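Local coordinates for oligopeptide ABC transporter, periplasmic oligopeptide-binding protein, putative (Thermotoga maritima MSB8, PDB 5IPW) that probably binds oligopeptides in the periplasm as the solute-binding component of an ABC transporter, at residues P37-E40 / Q41-E45. Numbering follows the deposited sequence.
Sequences PPVE and QRLPE
Pro-38 and Arg-42 meet at the start of a single-turn helix, 39-42, that follows directly from an extended pair of prolines. Pro-38 is the N-cap, and its O takes two backbone donors: Arg-42 N at 3.0 Å in the carbonyl plane, and Gln-41 N at 2.9 Å from above that plane with a more bent N-H approach. One residue further on, Leu-43 N bonds to Val-39 O at 2.9 Å, after which Leu-43 leaves helical geometry and the chain extends through Pro-44.

The Arg-42 side chain folds back toward the N-terminal end of the helix. With CG anti to its own carbonyl carbon (chi1 -83°) and a bend at chi3, NE is brought to Pro-37 O at 3.0 Å, a nearly straight bond (N-H...O 172°) that uses the edge of the guanidinium in its own plane. One face of the same group rests on Val-39, whose CA sits over the centre, 3.5 Å above the plane. In this way Arg-42 links the residue before the N-cap to the last residue of the helix. Val-39 and Leu-43 run side by side, CG2 of the valine packing on CD1 of the leucine. Gln-41, with CG anti to the backbone N (chi1 -177°) and the chain extended beyond it, runs back to Pro-37; the two side chains cross at about a right angle, the amide carbon CD of Gln-41 lying 3.6 Å from Pro-37 CB.

Arg-42 also forms a salt bridge through NH2 with Glu-23, and its side chain packs on Leu-27 and Val-31 of helix 25-32. Lys-120 NZ hydrogen-bonds to the backbone O atoms of Gln-41 and Arg-42 at the end of the turn; beyond it Glu-45 is joined to Lys-117, just past strand 110-115, by backbone hydrogen bonding as the chain heads for strand 48-51.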
# COMPACT_ATOMS: atom_id res chain seq x y z
N PRO A 37 33.93 -13.04 10.54
CA PRO A 37 33.68 -13.63 11.85
C PRO A 37 32.58 -14.70 11.77
O PRO A 37 31.79 -14.69 10.82
CB PRO A 37 33.21 -12.44 12.70
CG PRO A 37 33.59 -11.22 11.94
CD PRO A 37 33.64 -11.59 10.50
N PRO A 38 32.53 -15.61 12.75
CA PRO A 38 31.53 -16.68 12.63
C PRO A 38 30.12 -16.17 12.92
O PRO A 38 29.95 -15.12 13.55
CB PRO A 38 31.98 -17.70 13.67
CG PRO A 38 32.77 -16.92 14.68
CD PRO A 38 33.30 -15.69 14.00
N VAL A 39 29.11 -16.91 12.46
CA VAL A 39 27.71 -16.47 12.55
C VAL A 39 27.28 -16.03 13.96
O VAL A 39 26.53 -15.07 14.11
CB VAL A 39 26.75 -17.54 11.96
CG1 VAL A 39 26.89 -18.89 12.67
CG2 VAL A 39 25.31 -17.07 11.99
N GLU A 40 27.79 -16.72 14.98
CA GLU A 40 27.45 -16.42 16.38
C GLU A 40 27.81 -14.99 16.73
O GLU A 40 27.10 -14.32 17.49
CB GLU A 40 28.19 -17.37 17.33
CG GLU A 40 27.71 -18.82 17.30
CD GLU A 40 28.30 -19.64 16.15
OE1 GLU A 40 29.36 -19.25 15.60
OE2 GLU A 40 27.68 -20.68 15.82
N GLN A 41 28.94 -14.54 16.18
CA GLN A 41 29.43 -13.19 16.37
C GLN A 41 28.75 -12.17 15.44
O GLN A 41 28.47 -11.04 15.85
CB GLN A 41 30.93 -13.17 16.13
CG GLN A 41 31.58 -11.82 16.37
CD GLN A 41 33.09 -11.86 16.23
OE1 GLN A 41 33.73 -12.91 16.45
NE2 GLN A 41 33.68 -10.73 15.85
N ARG A 42 28.51 -12.58 14.19
CA ARG A 42 27.84 -11.74 13.19
C ARG A 42 26.42 -11.35 13.59
O ARG A 42 26.01 -10.20 13.43
CB ARG A 42 27.74 -12.47 11.86
CG ARG A 42 28.96 -12.43 10.97
CD ARG A 42 28.62 -13.09 9.65
NE ARG A 42 29.09 -14.46 9.64
CZ ARG A 42 28.45 -15.51 9.14
NH1 ARG A 42 27.25 -15.44 8.59
NH2 ARG A 42 29.05 -16.68 9.22
N LEU A 43 25.66 -12.33 14.08
CA LEU A 43 24.28 -12.10 14.52
C LEU A 43 24.21 -11.21 15.77
O LEU A 43 25.17 -11.15 16.54
CB LEU A 43 23.58 -13.42 14.83
CG LEU A 43 23.28 -14.33 13.65
CD1 LEU A 43 23.02 -15.74 14.14
CD2 LEU A 43 22.09 -13.81 12.86
N PRO A 44 23.08 -10.54 15.98
CA PRO A 44 22.90 -9.83 17.25
C PRO A 44 22.67 -10.80 18.40
O PRO A 44 22.65 -12.01 18.19
CB PRO A 44 21.64 -9.00 17.00
CG PRO A 44 20.88 -9.78 16.00
CD PRO A 44 21.90 -10.41 15.11
N GLU A 45 22.52 -10.27 19.61
CA GLU A 45 22.28 -11.10 20.78
C GLU A 45 20.89 -11.70 20.71
O GLU A 45 20.69 -12.84 21.09
CB GLU A 45 22.44 -10.30 22.06
CG GLU A 45 23.90 -10.01 22.41
CD GLU A 45 24.07 -9.19 23.68
OE1 GLU A 45 23.06 -8.85 24.35
OE2 GLU A 45 25.23 -8.87 24.01